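Local coordinates for capsid protein (Penaeus vannamei nodavirus, PDB 5YKZ), which forms, through this protruding domain, the dimeric spikes on the surface of the shrimp nodavirus capsid, at residues T6-E20 / K107-S119. Sequence-based numbering, arbitrary orientation.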
loop_
_atom_site.group_PDB
_atom_site.type_symbol
_atom_site.label_atom_id
_atom_site.label_comp_id
_atom_site.label_asym_id
_atom_site.label_seq_id
_atom_site.Cartn_x
_atom_site.Cartn_y
_atom_site.Cartn_z
ATOM N N THR B 6 1.028 16.008 14.917
ATOM C CA THR B 6 -0.139 16.447 14.095
ATOM C C THR B 6 -0.190 16.059 12.628
ATOM O O THR B 6 -1.312 15.749 12.086
ATOM C CB THR B 6 -0.485 17.965 14.358
ATOM O OG1 THR B 6 0.727 18.806 14.611
ATOM C CG2 THR B 6 -1.456 18.049 15.544
ATOM N N ASP B 7 0.973 15.853 12.029
ATOM C CA ASP B 7 1.111 15.549 10.583
ATOM C C ASP B 7 1.762 14.139 10.473
ATOM O O ASP B 7 2.155 13.560 11.458
ATOM C CB ASP B 7 1.925 16.643 9.862
ATOM C CG ASP B 7 1.780 16.631 8.358
ATOM O OD1 ASP B 7 2.569 17.456 7.731
ATOM O OD2 ASP B 7 0.986 15.943 7.747
ATOM N N VAL B 8 1.713 13.609 9.274
ATOM C CA VAL B 8 2.180 12.277 8.959
ATOM C C VAL B 8 2.959 12.324 7.693
ATOM O O VAL B 8 2.621 13.054 6.795
ATOM C CB VAL B 8 0.940 11.377 8.946
ATOM C CG1 VAL B 8 -0.181 11.816 8.092
ATOM C CG2 VAL B 8 1.302 10.025 8.494
ATOM N N ARG B 9 4.003 11.531 7.592
ATOM C CA ARG B 9 4.789 11.481 6.404
ATOM C C ARG B 9 5.357 10.108 6.191
ATOM O O ARG B 9 5.396 9.304 7.119
ATOM C CB ARG B 9 5.919 12.516 6.524
ATOM C CG ARG B 9 6.898 12.253 7.615
ATOM C CD ARG B 9 8.045 13.321 7.694
ATOM N NE ARG B 9 9.278 12.679 8.049
ATOM C CZ ARG B 9 10.241 12.328 7.171
ATOM N NH1 ARG B 9 10.142 12.573 5.843
ATOM N NH2 ARG B 9 11.307 11.727 7.646
ATOM N N VAL B 10 5.821 9.857 4.997
ATOM C CA VAL B 10 6.661 8.667 4.712
ATOM C C VAL B 10 8.054 9.024 5.086
ATOM O O VAL B 10 8.654 9.882 4.371
ATOM C CB VAL B 10 6.555 8.213 3.254
ATOM C CG1 VAL B 10 7.487 7.029 3.047
ATOM C CG2 VAL B 10 5.140 7.752 3.043
ATOM N N ASP B 11 8.549 8.426 6.129
ATOM C CA ASP B 11 9.905 8.600 6.569
ATOM C C ASP B 11 10.943 8.003 5.675
ATOM O O ASP B 11 12.041 8.612 5.365
ATOM C CB ASP B 11 10.106 8.092 7.959
ATOM C CG ASP B 11 11.535 8.297 8.379
ATOM O OD1 ASP B 11 11.883 9.440 8.660
ATOM O OD2 ASP B 11 12.367 7.373 8.241
ATOM N N LYS B 12 10.684 6.795 5.209
ATOM C CA LYS B 12 11.535 6.170 4.195
ATOM C C LYS B 12 10.785 5.029 3.556
ATOM O O LYS B 12 9.765 4.487 4.065
ATOM C CB LYS B 12 12.829 5.687 4.654
ATOM C CG LYS B 12 12.678 4.869 5.854
ATOM C CD LYS B 12 14.054 4.696 6.579
ATOM C CE LYS B 12 15.114 4.296 5.577
ATOM N NZ LYS B 12 16.447 4.102 6.209
ATOM N N ALA B 13 11.250 4.701 2.370
ATOM C CA ALA B 13 10.757 3.563 1.577
ATOM C C ALA B 13 11.832 2.504 1.662
ATOM O O ALA B 13 13.051 2.812 1.477
ATOM C CB ALA B 13 10.665 4.111 0.182
ATOM N N VAL B 14 11.485 1.264 1.941
ATOM C CA VAL B 14 12.437 0.180 2.120
ATOM C C VAL B 14 12.052 -1.011 1.326
ATOM O O VAL B 14 10.850 -1.401 1.372
ATOM C CB VAL B 14 12.556 -0.198 3.597
ATOM C CG1 VAL B 14 13.594 -1.288 3.822
ATOM C CG2 VAL B 14 12.986 1.028 4.390
ATOM N N ASN B 15 12.912 -1.627 0.543
ATOM C CA ASN B 15 12.590 -2.863 -0.117
ATOM C C ASN B 15 12.561 -4.023 0.843
ATOM O O ASN B 15 13.347 -4.094 1.787
ATOM C CB ASN B 15 13.598 -3.165 -1.212
ATOM C CG ASN B 15 13.559 -2.189 -2.332
ATOM O OD1 ASN B 15 12.518 -1.542 -2.578
ATOM N ND2 ASN B 15 14.668 -2.100 -3.075
ATOM N N PHE B 16 11.665 -4.975 0.588
ATOM C CA PHE B 16 11.725 -6.264 1.252
ATOM C C PHE B 16 12.978 -7.038 0.811
ATOM O O PHE B 16 13.410 -6.919 -0.345
ATOM C CB PHE B 16 10.477 -7.100 0.985
ATOM C CG PHE B 16 9.297 -6.701 1.765
ATOM C CD1 PHE B 16 9.314 -6.796 3.149
ATOM C CD2 PHE B 16 8.127 -6.257 1.171
ATOM C CE1 PHE B 16 8.212 -6.512 3.896
ATOM C CE2 PHE B 16 7.030 -5.922 1.945
ATOM C CZ PHE B 16 7.053 -6.043 3.272
ATOM N N ILE B 17 13.549 -7.798 1.739
ATOM C CA ILE B 17 14.581 -8.803 1.445
ATOM C C ILE B 17 14.051 -9.781 0.429
ATOM O O ILE B 17 12.840 -9.922 0.142
ATOM C CB ILE B 17 15.107 -9.443 2.695
ATOM C CG1 ILE B 17 14.010 -10.199 3.463
ATOM C CG2 ILE B 17 15.884 -8.447 3.566
ATOM C CD1 ILE B 17 14.562 -11.166 4.499
ATOM N N LYS B 18 15.032 -10.534 -0.085
ATOM C CA LYS B 18 14.825 -11.597 -1.077
ATOM C C LYS B 18 15.307 -12.840 -0.476
ATOM O O LYS B 18 16.500 -13.259 -0.671
ATOM C CB LYS B 18 15.556 -11.222 -2.346
ATOM C CG LYS B 18 15.089 -9.919 -2.948
ATOM C CD LYS B 18 15.806 -9.618 -4.245
ATOM C CE LYS B 18 15.622 -8.241 -4.754
ATOM N NZ LYS B 18 14.329 -7.998 -5.063
ATOM N N PRO B 19 14.499 -13.530 0.299
ATOM C CA PRO B 19 14.954 -14.788 0.926
ATOM C C PRO B 19 15.436 -15.817 -0.053
ATOM O O PRO B 19 14.925 -15.979 -1.129
ATOM C CB PRO B 19 13.714 -15.296 1.671
ATOM C CG PRO B 19 12.832 -14.105 1.826
ATOM C CD PRO B 19 13.102 -13.210 0.663
ATOM N N GLU B 20 16.441 -16.589 0.408
ATOM C CA GLU B 20 17.091 -17.530 -0.494
ATOM C C GLU B 20 16.396 -18.844 -0.596
ATOM O O GLU B 20 16.622 -19.571 -1.579
ATOM C CB GLU B 20 18.563 -17.771 -0.129
ATOM C CG GLU B 20 19.400 -16.524 -0.300
ATOM C CD GLU B 20 19.648 -16.150 -1.734
ATOM O OE1 GLU B 20 19.897 -14.949 -1.997
ATOM O OE2 GLU B 20 19.685 -17.036 -2.614
ATOM N N LYS B 107 12.408 -13.265 -7.865
ATOM C CA LYS B 107 13.384 -12.293 -7.386
ATOM C C LYS B 107 12.958 -10.849 -7.607
ATOM O O LYS B 107 13.790 -9.918 -7.562
ATOM C CB LYS B 107 14.773 -12.512 -8.063
ATOM C CG LYS B 107 15.378 -13.884 -7.950
ATOM C CD LYS B 107 15.508 -14.192 -6.491
ATOM C CE LYS B 107 16.410 -15.488 -6.275
ATOM N NZ LYS B 107 16.380 -15.949 -4.892
ATOM N N GLN B 108 11.653 -10.652 -7.871
ATOM C CA GLN B 108 11.106 -9.311 -8.082
ATOM C C GLN B 108 11.321 -8.494 -6.801
ATOM O O GLN B 108 11.547 -9.005 -5.726
ATOM C CB GLN B 108 9.609 -9.398 -8.413
ATOM C CG GLN B 108 9.359 -9.980 -9.792
ATOM C CD GLN B 108 9.437 -11.499 -9.901
ATOM O OE1 GLN B 108 9.500 -12.178 -8.897
ATOM N NE2 GLN B 108 9.487 -11.995 -11.148
ATOM N N THR B 109 11.201 -7.169 -6.942
ATOM C CA THR B 109 11.422 -6.228 -5.864
ATOM C C THR B 109 10.121 -5.637 -5.412
ATOM O O THR B 109 9.385 -5.007 -6.206
ATOM C CB THR B 109 12.358 -5.110 -6.299
ATOM O OG1 THR B 109 13.644 -5.663 -6.677
ATOM C CG2 THR B 109 12.637 -4.152 -5.162
ATOM N N THR B 110 9.827 -5.829 -4.135
ATOM C CA THR B 110 8.668 -5.176 -3.499
ATOM C C THR B 110 9.198 -4.546 -2.223
ATOM O O THR B 110 10.343 -4.745 -1.825
ATOM C CB THR B 110 7.525 -6.121 -3.248
ATOM O OG1 THR B 110 7.835 -7.015 -2.194
ATOM C CG2 THR B 110 7.123 -6.875 -4.504
ATOM N N GLY B 111 8.337 -3.787 -1.539
ATOM C CA GLY B 111 8.757 -3.074 -0.368
ATOM C C GLY B 111 7.615 -2.496 0.414
ATOM O O GLY B 111 6.444 -2.907 0.272
ATOM N N PHE B 112 7.971 -1.558 1.250
ATOM C CA PHE B 112 7.028 -0.937 2.169
ATOM C C PHE B 112 7.420 0.490 2.414
ATOM O O PHE B 112 8.604 0.864 2.296
ATOM C CB PHE B 112 6.876 -1.736 3.500
ATOM C CG PHE B 112 8.183 -1.988 4.196
ATOM C CD1 PHE B 112 8.934 -3.098 3.871
ATOM C CD2 PHE B 112 8.583 -1.176 5.202
ATOM C CE1 PHE B 112 10.107 -3.365 4.551
ATOM C CE2 PHE B 112 9.740 -1.470 5.910
ATOM C CZ PHE B 112 10.500 -2.563 5.560
ATOM N N ASN B 113 6.428 1.300 2.771
ATOM C CA ASN B 113 6.612 2.633 3.305
ATOM C C ASN B 113 6.622 2.638 4.750
ATOM O O ASN B 113 5.821 1.934 5.349
ATOM C CB ASN B 113 5.522 3.566 2.759
ATOM C CG ASN B 113 5.857 3.902 1.236
ATOM O OD1 ASN B 113 6.963 4.221 0.889
ATOM N ND2 ASN B 113 5.028 3.652 0.483
ATOM N N ILE B 114 7.539 3.375 5.383
ATOM C CA ILE B 114 7.598 3.543 6.831
ATOM C C ILE B 114 7.006 4.893 7.144
ATOM O O ILE B 114 7.552 5.941 6.748
ATOM C CB ILE B 114 9.009 3.447 7.356
ATOM C CG1 ILE B 114 9.704 2.155 6.874
ATOM C CG2 ILE B 114 8.990 3.597 8.870
ATOM C CD1 ILE B 114 11.063 1.952 7.482
ATOM N N ILE B 115 5.861 4.897 7.769
ATOM C CA ILE B 115 5.010 6.075 7.996
ATOM C C ILE B 115 5.142 6.464 9.441
ATOM O O ILE B 115 5.128 5.672 10.339
ATOM C CB ILE B 115 3.566 5.766 7.673
ATOM C CG1 ILE B 115 3.471 5.300 6.242
ATOM C CG2 ILE B 115 2.720 7.007 7.885
ATOM C CD1 ILE B 115 2.242 4.654 5.857
ATOM N N ALA B 116 5.392 7.787 9.617
ATOM C CA ALA B 116 5.745 8.388 10.890
ATOM C C ALA B 116 4.908 9.630 11.170
ATOM O O ALA B 116 4.625 10.402 10.248
ATOM C CB ALA B 116 7.243 8.784 10.847
ATOM N N ALA B 117 4.675 9.847 12.436
ATOM C CA ALA B 117 4.207 11.142 12.831
ATOM C C ALA B 117 5.293 12.189 12.737
ATOM O O ALA B 117 6.449 11.914 12.975
ATOM C CB ALA B 117 3.774 11.069 14.264
ATOM N N THR B 118 4.879 13.402 12.427
ATOM C CA THR B 118 5.737 14.589 12.369
ATOM C C THR B 118 4.893 15.820 12.712
ATOM O O THR B 118 3.712 15.739 12.977
ATOM C CB THR B 118 6.294 14.685 10.943
ATOM O OG1 THR B 118 7.337 15.694 10.838
ATOM C CG2 THR B 118 5.258 14.974 9.863
ATOM N N SER B 119 5.562 16.961 12.766
ATOM C CA SER B 119 4.891 18.282 12.946
ATOM C C SER B 119 4.225 18.785 11.680
ATOM O O SER B 119 3.368 19.658 11.826
ATOM C CB SER B 119 5.955 19.280 13.310
ATOM O OG SER B 119 6.949 19.270 12.305
HETATM O O HOH W 1 12.174 -7.422 -2.848
HETATM O O HOH W 2 17.597 -14.083 -3.123
HETATM O O HOH W 3 14.358 -14.413 -3.291
HETATM O O HOH W 4 16.738 -18.738 -4.260
#
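Val14 and Phe112 face each other where the first and last strands of this all-beta protruding domain, 7-15 and 111-118, run antiparallel. The pairing brings both ends of the domain together at one edge of its antiparallel sheet, with 111-118 bonded on to strand 38-48. Their backbones bond in alternation, as where Val14 N meets Phe112 O at 2.9 Å, and a classic beta bulge, with Asp11 and Lys12 both opposite Ile114, lets the register slip by one residue. Val14, Ile114, Phe112 and Phe16 form an apolar patch: beta-branched Val14 and Ile114 suit extended strands, and the flat Phe112 ring gives Val14 a face to lie against. Phe112 CG sits between its own N and carbonyl carbon (chi1 54°), which brings the ring alongside Val14, whose CB makes a CH-pi contact over its face; Phe16 leans in obliquely, its CE1 3.5 Å from Phe112 CD1, with the two ring planes at 50°. Gly111, without a side chain, lets the backbones close up, its CA 3.8 Å from Asn15 CA and 3.2 Å from Val14 O. On the other side of the sheet Val8 CG2 presses on Ile115 CG2 at 3.4 Å, tighter than usual carbon contact. This side also meets the second subunit: Val10 packs on its Phe84 and Ile115 on its Leu40. Asp7, on the opposite face, forms a salt bridge through OD2 with Lys86 of the second subunit.

Past the strands, Lys18, a long, flexible cation, reaches back to the loop 107-110. CB and CG run out extended, CD passes 3.9 Å from Lys107 O, CE comes to 3.7 Å from the same oxygen, and a bend at chi4 (-64°) brings NZ to its acceptors: Lys107 O, met from above the carbonyl plane, Gln108 O, weakly, water 1, and Thr109 OG1, 2.9 Å from NZ.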